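Hypothetical protein, haloacid dehalogenase-like hydrolase (Bacillus subtilis, PDB 1NRW) catalyses the magnesium-dependent dephosphorylation of five- and six-carbon sugar phosphates and nucleoside monophosphates and, less readily, of flavin mononucleotide in vitro. Local coordinates at residues E39-T44 with K61-S66; A8-G13 with L242-M247; S110-P115 with S152-I157. All coordinates share one frame; numbering follows the deposited sequence.

Contact 1: E39-T44 with K61-S66. With PO4 (phosphate ion), chain B.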
loop_
_atom_site.group_PDB
_atom_site.type_symbol
_atom_site.label_atom_id
_atom_site.label_comp_id
_atom_site.label_asym_id
_atom_site.label_seq_id
_atom_site.Cartn_x
_atom_site.Cartn_y
_atom_site.Cartn_z
ATOM N N GLU A 39 17.321 2.010 -9.400
ATOM C CA GLU A 39 15.912 2.031 -9.766
ATOM C C GLU A 39 15.116 2.137 -8.468
ATOM O O GLU A 39 15.231 1.279 -7.592
ATOM C CB GLU A 39 15.521 0.748 -10.501
ATOM C CG GLU A 39 16.224 0.530 -11.837
ATOM C CD GLU A 39 15.789 1.512 -12.912
ATOM O OE1 GLU A 39 14.786 2.231 -12.712
ATOM O OE2 GLU A 39 16.447 1.557 -13.972
ATOM N N VAL A 40 14.321 3.192 -8.341
ATOM C CA VAL A 40 13.521 3.377 -7.138
ATOM C C VAL A 40 12.063 3.041 -7.403
ATOM O O VAL A 40 11.471 3.512 -8.379
ATOM C CB VAL A 40 13.616 4.825 -6.611
ATOM C CG1 VAL A 40 12.667 5.008 -5.424
ATOM C CG2 VAL A 40 15.055 5.127 -6.189
ATOM N N VAL A 41 11.495 2.221 -6.525
ATOM C CA VAL A 41 10.105 1.807 -6.642
ATOM C C VAL A 41 9.355 2.101 -5.349
ATOM O O VAL A 41 9.843 1.798 -4.262
ATOM C CB VAL A 41 10.005 0.292 -6.927
ATOM C CG1 VAL A 41 8.561 -0.092 -7.214
ATOM C CG2 VAL A 41 10.916 -0.075 -8.090
ATOM N N VAL A 42 8.183 2.713 -5.472
ATOM C CA VAL A 42 7.342 3.014 -4.318
ATOM C C VAL A 42 6.198 2.004 -4.388
ATOM O O VAL A 42 5.534 1.872 -5.423
ATOM C CB VAL A 42 6.820 4.464 -4.376
ATOM C CG1 VAL A 42 5.748 4.689 -3.319
ATOM C CG2 VAL A 42 7.979 5.422 -4.142
ATOM N N SER A 43 5.980 1.291 -3.288
ATOM C CA SER A 43 4.970 0.234 -3.236
ATOM C C SER A 43 3.889 0.474 -2.188
ATOM O O SER A 43 4.183 0.645 -1.005
ATOM C CB SER A 43 5.667 -1.099 -2.967
ATOM O OG SER A 43 4.754 -2.181 -3.038
ATOM N N THR A 44 2.633 0.433 -2.621
ATOM C CA THR A 44 1.516 0.719 -1.727
ATOM C C THR A 44 0.257 -0.102 -1.999
ATOM O O THR A 44 0.096 -0.687 -3.068
ATOM C CB THR A 44 1.133 2.220 -1.847
ATOM O OG1 THR A 44 0.076 2.537 -0.932
ATOM C CG2 THR A 44 0.663 2.538 -3.272
ATOM N N LYS A 61 9.226 11.220 -9.640
ATOM C CA LYS A 61 8.841 10.179 -10.587
ATOM C C LYS A 61 9.607 8.902 -10.287
ATOM O O LYS A 61 10.828 8.845 -10.443
ATOM C CB LYS A 61 9.134 10.616 -12.022
ATOM C CG LYS A 61 8.257 11.750 -12.521
ATOM C CD LYS A 61 8.534 12.043 -13.986
ATOM C CE LYS A 61 7.564 13.075 -14.537
ATOM N NZ LYS A 61 7.809 13.342 -15.983
ATOM N N THR A 62 8.885 7.874 -9.861
ATOM C CA THR A 62 9.501 6.590 -9.540
ATOM C C THR A 62 8.625 5.488 -10.108
ATOM O O THR A 62 7.522 5.747 -10.588
ATOM C CB THR A 62 9.542 6.344 -8.014
ATOM O OG1 THR A 62 8.198 6.167 -7.532
ATOM C CG2 THR A 62 10.183 7.517 -7.282
ATOM N N TRP A 63 9.119 4.255 -10.063
ATOM C CA TRP A 63 8.290 3.136 -10.484
ATOM C C TRP A 63 7.260 3.094 -9.366
ATOM O O TRP A 63 7.559 3.482 -8.228
ATOM C CB TRP A 63 9.065 1.817 -10.476
ATOM C CG TRP A 63 10.074 1.694 -11.561
ATOM C CD1 TRP A 63 11.343 2.186 -11.559
ATOM C CD2 TRP A 63 9.888 1.056 -12.830
ATOM N NE1 TRP A 63 11.966 1.896 -12.751
ATOM C CE2 TRP A 63 11.095 1.203 -13.550
ATOM C CE3 TRP A 63 8.819 0.375 -13.428
ATOM C CZ2 TRP A 63 11.266 0.694 -14.844
ATOM C CZ3 TRP A 63 8.988 -0.134 -14.720
ATOM C CH2 TRP A 63 10.206 0.031 -15.410
ATOM N N VAL A 64 6.054 2.634 -9.674
ATOM C CA VAL A 64 5.014 2.553 -8.662
ATOM C C VAL A 64 4.296 1.219 -8.688
ATOM O O VAL A 64 3.745 0.813 -9.718
ATOM C CB VAL A 64 3.936 3.641 -8.852
ATOM C CG1 VAL A 64 2.852 3.499 -7.769
ATOM C CG2 VAL A 64 4.568 5.022 -8.789
ATOM N N ILE A 65 4.322 0.542 -7.549
ATOM C CA ILE A 65 3.608 -0.716 -7.382
ATOM C C ILE A 65 2.411 -0.294 -6.532
ATOM O O ILE A 65 2.582 0.247 -5.433
ATOM C CB ILE A 65 4.462 -1.746 -6.632
ATOM C CG1 ILE A 65 5.611 -2.204 -7.537
ATOM C CG2 ILE A 65 3.597 -2.928 -6.195
ATOM C CD1 ILE A 65 6.598 -3.136 -6.867
ATOM N N SER A 66 1.207 -0.500 -7.050
ATOM C CA SER A 66 0.007 -0.106 -6.323
ATOM C C SER A 66 -0.981 -1.251 -6.163
ATOM O O SER A 66 -0.770 -2.340 -6.686
ATOM C CB SER A 66 -0.665 1.081 -7.030
ATOM O OG SER A 66 -0.994 0.780 -8.374
HETATM P P PO4 B . 0.654 1.343 2.426
HETATM O O1 PO4 B . 1.787 1.224 3.364
HETATM O O2 PO4 B . 0.638 0.164 1.523
HETATM O O3 PO4 B . -0.612 1.399 3.197
HETATM O O4 PO4 B . 0.814 2.580 1.627
#

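Contact 2: A8-G13 with L242-M247. With CA (calcium ion), chain D; PO4 (phosphate ion), chain B.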
loop_
_atom_site.group_PDB
_atom_site.type_symbol
_atom_site.label_atom_id
_atom_site.label_comp_id
_atom_site.label_asym_id
_atom_site.label_seq_id
_atom_site.Cartn_x
_atom_site.Cartn_y
_atom_site.Cartn_z
ATOM N N ALA A 8 12.934 -0.837 -3.150
ATOM C CA ALA A 8 11.477 -0.747 -3.038
ATOM C C ALA A 8 11.147 -0.034 -1.728
ATOM O O ALA A 8 11.644 -0.413 -0.665
ATOM C CB ALA A 8 10.866 -2.144 -3.054
ATOM N N ILE A 9 10.292 0.983 -1.806
ATOM C CA ILE A 9 9.946 1.785 -0.630
ATOM C C ILE A 9 8.441 1.881 -0.387
ATOM O O ILE A 9 7.703 2.340 -1.252
ATOM C CB ILE A 9 10.493 3.228 -0.798
ATOM C CG1 ILE A 9 11.977 3.175 -1.166
ATOM C CG2 ILE A 9 10.292 4.033 0.486
ATOM C CD1 ILE A 9 12.578 4.537 -1.497
ATOM N N ASP A 10 7.999 1.451 0.789
ATOM C CA ASP A 10 6.585 1.521 1.150
ATOM C C ASP A 10 6.196 3.000 1.248
ATOM O O ASP A 10 7.041 3.855 1.518
ATOM C CB ASP A 10 6.375 0.798 2.481
ATOM C CG ASP A 10 4.924 0.723 2.897
ATOM O OD1 ASP A 10 4.011 0.917 2.063
ATOM O OD2 ASP A 10 4.705 0.442 4.086
ATOM N N LEU A 11 4.920 3.305 1.019
ATOM C CA LEU A 11 4.457 4.692 1.055
ATOM C C LEU A 11 4.058 5.132 2.463
ATOM O O LEU A 11 4.819 5.824 3.139
ATOM C CB LEU A 11 3.278 4.863 0.093
ATOM C CG LEU A 11 2.665 6.261 -0.047
ATOM C CD1 LEU A 11 3.609 7.210 -0.770
ATOM C CD2 LEU A 11 1.351 6.128 -0.810
ATOM N N ASP A 12 2.872 4.729 2.914
ATOM C CA ASP A 12 2.406 5.100 4.254
ATOM C C ASP A 12 3.327 4.562 5.350
ATOM O O ASP A 12 3.844 3.462 5.237
ATOM C CB ASP A 12 0.992 4.558 4.482
ATOM C CG ASP A 12 -0.036 5.254 3.620
ATOM O OD1 ASP A 12 -0.510 6.333 4.022
ATOM O OD2 ASP A 12 -0.356 4.735 2.532
ATOM N N GLY A 13 3.542 5.354 6.398
ATOM C CA GLY A 13 4.372 4.923 7.514
ATOM C C GLY A 13 5.836 4.669 7.212
ATOM O O GLY A 13 6.597 4.263 8.094
ATOM N N LEU A 242 2.365 -4.734 8.017
ATOM C CA LEU A 242 2.224 -6.148 7.692
ATOM C C LEU A 242 2.184 -6.471 6.203
ATOM O O LEU A 242 2.697 -7.509 5.789
ATOM C CB LEU A 242 0.984 -6.724 8.387
ATOM C CG LEU A 242 0.806 -8.241 8.281
ATOM C CD1 LEU A 242 2.047 -8.950 8.812
ATOM C CD2 LEU A 242 -0.443 -8.668 9.052
ATOM N N ASN A 243 1.588 -5.595 5.398
ATOM C CA ASN A 243 1.511 -5.830 3.961
ATOM C C ASN A 243 2.872 -5.720 3.265
ATOM O O ASN A 243 2.987 -5.987 2.066
ATOM C CB ASN A 243 0.488 -4.878 3.319
ATOM C CG ASN A 243 0.810 -3.407 3.554
ATOM O OD1 ASN A 243 1.409 -3.044 4.565
ATOM N ND2 ASN A 243 0.384 -2.549 2.623
ATOM N N ASP A 244 3.901 -5.330 4.015
ATOM C CA ASP A 244 5.246 -5.205 3.456
ATOM C C ASP A 244 6.081 -6.462 3.675
ATOM O O ASP A 244 7.160 -6.602 3.097
ATOM C CB ASP A 244 6.006 -4.032 4.088
ATOM C CG ASP A 244 5.355 -2.696 3.825
ATOM O OD1 ASP A 244 4.778 -2.515 2.730
ATOM O OD2 ASP A 244 5.452 -1.815 4.711
ATOM N N LYS A 245 5.590 -7.368 4.515
ATOM C CA LYS A 245 6.326 -8.588 4.833
ATOM C C LYS A 245 6.872 -9.319 3.611
ATOM O O LYS A 245 8.070 -9.615 3.540
ATOM C CB LYS A 245 5.446 -9.531 5.654
ATOM C CG LYS A 245 6.134 -10.815 6.090
ATOM C CD LYS A 245 5.193 -11.671 6.927
ATOM C CE LYS A 245 5.786 -13.039 7.211
ATOM N NZ LYS A 245 7.060 -12.943 7.970
ATOM N N SER A 246 6.006 -9.592 2.642
ATOM C CA SER A 246 6.430 -10.311 1.447
ATOM C C SER A 246 7.523 -9.617 0.645
ATOM O O SER A 246 8.355 -10.295 0.036
ATOM C CB SER A 246 5.229 -10.612 0.536
ATOM O OG SER A 246 4.645 -9.434 0.006
HETATM N N MSE A 247 7.558 -8.286 0.628
HETATM C CA MSE A 247 8.613 -7.658 -0.155
HETATM C C MSE A 247 9.942 -7.627 0.596
HETATM O O MSE A 247 10.997 -7.682 -0.030
HETATM C CB MSE A 247 8.204 -6.270 -0.676
HETATM C CG MSE A 247 8.294 -5.115 0.272
HETATM SE SE MSE A 247 7.981 -3.485 -0.764
HETATM C CE MSE A 247 7.540 -2.332 0.723
HETATM CA CA CA D . 2.953 1.138 5.604
HETATM P P PO4 B . 0.654 1.343 2.426
HETATM O O1 PO4 B . 1.787 1.224 3.364
HETATM O O2 PO4 B . 0.638 0.164 1.523
HETATM O O3 PO4 B . -0.612 1.399 3.197
HETATM O O4 PO4 B . 0.814 2.580 1.627
HETATM O O HOH W 1 1.738 2.107 7.549
#

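Contact 3: S110-P115 with S152-I157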
loop_
_atom_site.group_PDB
_atom_site.type_symbol
_atom_site.label_atom_id
_atom_site.label_comp_id
_atom_site.label_asym_id
_atom_site.label_seq_id
_atom_site.Cartn_x
_atom_site.Cartn_y
_atom_site.Cartn_z
ATOM N N SER A 110 -10.320 2.804 -12.890
ATOM C CA SER A 110 -10.947 4.123 -12.885
ATOM C C SER A 110 -10.936 4.869 -11.550
ATOM O O SER A 110 -10.569 6.044 -11.494
ATOM C CB SER A 110 -12.385 3.998 -13.388
ATOM O OG SER A 110 -13.061 2.944 -12.723
ATOM N N ALA A 111 -11.345 4.201 -10.479
ATOM C CA ALA A 111 -11.377 4.841 -9.172
ATOM C C ALA A 111 -11.502 3.825 -8.049
ATOM O O ALA A 111 -11.401 2.620 -8.268
ATOM C CB ALA A 111 -12.540 5.827 -9.106
ATOM N N ILE A 112 -11.706 4.332 -6.839
ATOM C CA ILE A 112 -11.871 3.490 -5.665
ATOM C C ILE A 112 -13.352 3.575 -5.317
ATOM O O ILE A 112 -13.820 4.600 -4.828
ATOM C CB ILE A 112 -11.054 4.017 -4.468
ATOM C CG1 ILE A 112 -9.587 4.189 -4.869
ATOM C CG2 ILE A 112 -11.154 3.043 -3.303
ATOM C CD1 ILE A 112 -8.740 4.856 -3.798
ATOM N N TYR A 113 -14.087 2.503 -5.584
ATOM C CA TYR A 113 -15.517 2.480 -5.311
ATOM C C TYR A 113 -15.808 2.130 -3.865
ATOM O O TYR A 113 -15.155 1.271 -3.282
ATOM C CB TYR A 113 -16.202 1.480 -6.244
ATOM C CG TYR A 113 -16.165 1.919 -7.683
ATOM C CD1 TYR A 113 -16.992 2.947 -8.136
ATOM C CD2 TYR A 113 -15.272 1.340 -8.590
ATOM C CE1 TYR A 113 -16.933 3.390 -9.446
ATOM C CE2 TYR A 113 -15.204 1.778 -9.907
ATOM C CZ TYR A 113 -16.037 2.805 -10.329
ATOM O OH TYR A 113 -15.975 3.254 -11.626
ATOM N N THR A 114 -16.798 2.800 -3.288
ATOM C CA THR A 114 -17.161 2.550 -1.905
ATOM C C THR A 114 -18.538 3.125 -1.592
ATOM O O THR A 114 -18.943 4.134 -2.166
ATOM C CB THR A 114 -16.136 3.191 -0.927
ATOM O OG1 THR A 114 -16.553 2.966 0.424
ATOM C CG2 THR A 114 -16.029 4.695 -1.169
ATOM N N PRO A 115 -19.282 2.464 -0.696
ATOM C CA PRO A 115 -20.618 2.921 -0.298
ATOM C C PRO A 115 -20.552 3.756 0.988
ATOM O O PRO A 115 -21.562 4.287 1.446
ATOM C CB PRO A 115 -21.370 1.617 -0.094
ATOM C CG PRO A 115 -20.317 0.741 0.513
ATOM C CD PRO A 115 -19.079 1.053 -0.314
ATOM N N SER A 152 -8.668 12.581 -2.067
ATOM C CA SER A 152 -9.053 11.226 -2.423
ATOM C C SER A 152 -9.771 11.153 -3.766
ATOM O O SER A 152 -10.239 12.163 -4.295
ATOM C CB SER A 152 -9.946 10.634 -1.331
ATOM O OG SER A 152 -11.156 11.367 -1.200
ATOM N N GLY A 153 -9.850 9.943 -4.306
ATOM C CA GLY A 153 -10.504 9.731 -5.585
ATOM C C GLY A 153 -11.539 8.631 -5.472
ATOM O O GLY A 153 -11.543 7.673 -6.250
ATOM N N PHE A 154 -12.419 8.771 -4.487
ATOM C CA PHE A 154 -13.472 7.791 -4.265
ATOM C C PHE A 154 -14.658 8.041 -5.182
ATOM O O PHE A 154 -14.913 9.170 -5.607
ATOM C CB PHE A 154 -13.958 7.841 -2.815
ATOM C CG PHE A 154 -12.923 7.423 -1.814
ATOM C CD1 PHE A 154 -12.501 6.101 -1.746
ATOM C CD2 PHE A 154 -12.375 8.350 -0.937
ATOM C CE1 PHE A 154 -11.544 5.702 -0.817
ATOM C CE2 PHE A 154 -11.415 7.967 -0.003
ATOM C CZ PHE A 154 -10.999 6.638 0.058
ATOM N N ALA A 155 -15.374 6.967 -5.478
ATOM C CA ALA A 155 -16.566 7.016 -6.308
ATOM C C ALA A 155 -17.615 6.282 -5.486
ATOM O O ALA A 155 -17.405 5.142 -5.078
ATOM C CB ALA A 155 -16.323 6.298 -7.626
ATOM N N TYR A 156 -18.737 6.943 -5.227
ATOM C CA TYR A 156 -19.798 6.351 -4.426
ATOM C C TYR A 156 -20.687 5.369 -5.172
ATOM O O TYR A 156 -21.009 5.565 -6.345
ATOM C CB TYR A 156 -20.683 7.451 -3.835
ATOM C CG TYR A 156 -21.927 6.922 -3.153
ATOM C CD1 TYR A 156 -21.866 6.369 -1.875
ATOM C CD2 TYR A 156 -23.161 6.942 -3.805
ATOM C CE1 TYR A 156 -23.004 5.846 -1.261
ATOM C CE2 TYR A 156 -24.304 6.421 -3.202
ATOM C CZ TYR A 156 -24.219 5.875 -1.930
ATOM O OH TYR A 156 -25.344 5.354 -1.334
ATOM N N ILE A 157 -21.077 4.309 -4.471
ATOM C CA ILE A 157 -21.980 3.300 -5.007
ATOM C C ILE A 157 -22.953 2.949 -3.885
ATOM O O ILE A 157 -22.580 2.952 -2.710
ATOM C CB ILE A 157 -21.244 2.008 -5.460
ATOM C CG1 ILE A 157 -20.455 1.406 -4.295
ATOM C CG2 ILE A 157 -20.341 2.311 -6.648
ATOM C CD1 ILE A 157 -19.834 0.057 -4.615
#

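Contact 1: E39-T44 with K61-S66
Val41 and Val42 run beside Trp63 and Val64 as neighbouring parallel strands, their axes 4.6 Å apart and turned 25° against each other. Four backbone hydrogen bonds alternate along the ladder: Trp63 N to Val40 O, Val42 N to Trp63 O (2.9 Å, nearly straight at 171°), Ile65 N to Val42 O and Thr44 N to Ile65 O. Trp63 O takes two donors from opposite faces of its carbonyl plane, Val42 N on one and the hydroxyl of Thr62 on the other, Thr62 OG1 lying 2.8 Å away. Packing is close on the sheet face of Val41, Ser43, Trp63 and Ile65, where Trp63 and Ile65 are the residues most covered by the partner strand. There Val41 divides its methyls: CG2 sits 3.6 Å from Trp63 CB, while CG1 meets Ile65 CD1 at the same distance of 3.6 Å. Helix 217-227 covers this face through Leu224 and Ala220. The opposite face, with Val42 and Val64, lies under helix 48-55. Toward the start of the strands the contact opens to solvent at Glu39, which is only partly buried. Its bent chain brings OE1 to the indole edge, 2.8 Å from Trp63 NE1; Glu39 OE1 lies near the indole plane, whereas NE1 approaches from above the carboxylate plane. At the other end chi1 of -177° swings Thr44 OG1 away from the backbone N to donate to phosphate O4 at 2.7 Å; Arg46 N is its second partner. Strand 39-43, helix 48-55 and strand 63-66 form a beta-alpha-beta unit of the Rossmann-like HAD core, with phosphate-binding Thr44 just past the first strand.

Contact 2: A8-G13 with L242-M247
Two acidic side chains, Asp10 and Asp244, come together in the buried heart of this contact, with Asp10 OD2 only 2.5 Å from Asp244 OD2. The carboxylates stand nearly perpendicular, their planes 76° apart. Positive groups probably make such closeness tolerable: Lys217 NZ forms salt bridges with OD1 of both aspartates, and Asp10 OD2 coordinates a calcium ion at 2.4 Å. Asp244 OD2 is also hydrogen-bonded to Ser241 OG, so a metal ligand and the lysine together hold this second-shell carboxylate in place. With CG anti to the backbone N (chi1 -176°), Asp10 extends from the end of strand 6-10 and divides the roles of its oxygens: OD2 binds the metal, while OD1, salt-bridged to Lys217, lies 2.6 Å from phosphate O1. This is the DxD loop of the HAD superfamily, in which Asp10 is, by similarity, the nucleophile. Asp12 contributes its backbone O to calcium at 2.5 Å, and its N-H donates to phosphate O4 at a fairly straight 162°. Phosphate O1, a water, Asp240 and Ser241 complete the metal's ligands, calcium occupying the place inferred for magnesium. Asn243, from the other segment, lies beside the phosphate, and Asp12 OD2 forms a salt bridge with Arg46. Farther from the metal, toward the start of strand 6-10, the contact turns apolar. Met247, here selenomethionine, reaches from helix 245-250 with an extended chain beyond CG, and its SE lies 3.9 Å from Ala8 CB. Its terminal CE sits 3.8 Å from Asp10 CB, flanking the base of the nucleophile's side chain. Leu221 of helix 217-227 and Ala237 of strand 235-239 close around the same methionine.

Contact 3: S110-P115 with S152-I157
Ile112, Tyr113 and Thr114 pair in parallel with Phe154, Ala155 and Tyr156, the short strand axes turned 36° against each other. Three backbone hydrogen bonds join them: Ala155 N to Ile112 O at 2.9 Å, Thr114 N to Ala155 O at 3.0 Å, and Ile157 N to Thr114 O. At the start of the pairing the bond from Ile112 N to Gly153 O is weak, stretched to 3.4 Å. CA-H...O contacts reach the same carbonyls, as from Tyr113 CA to Ala155 O at 3.3 Å. Apolar contacts fall on two faces. On one, Tyr113 brings CD1 to within 3.5 Å of Ala155 CB and touches the CG2 methyl of Ile157; on the other, Ile112 CG2 lies 3.7 Å from Phe154 CE1, and Thr114 CG2 meets the same ring at CD1. Leu121 of helix 118-132 covers this second face. Among polar groups, Tyr156 turns a ring edge to Pro115 O, while its hydroxyl bonds Asn158. Thr114 OG1 is hydrogen-bonded to Tyr104 O and Gln116 N. Ile157 O is buried with no hydrogen-bond partner; Pro115 CA makes a CA-H...O contact with it. With no charge pairing across the two segments, attachment of edge strand 154-156 to the cap-domain sheet depends on backbone register and apolar fit.

Contacts 1 and 2 belong to the same HAD core sheet, their centres 11 Å apart. Strand 6-10 neighbours strand 39-43, with probable backbone hydrogen bonds from Ile9 N to Val41 O and from Ser43 N to Ile9 O, and both contacts reach the same phosphate. Contact 3 lies in the separate six-stranded sheet of the cap, its centre about 23 Å from each of the others. The two segments of contact 2 enclose contacts 1 and 3 along the chain: 8-13 precedes contact 1, contact 3 follows, and 242-247 closes the circuit. The cap is therefore inserted within the core sequence, consistent with a lid over a metal and phosphate site built from distant chain segments.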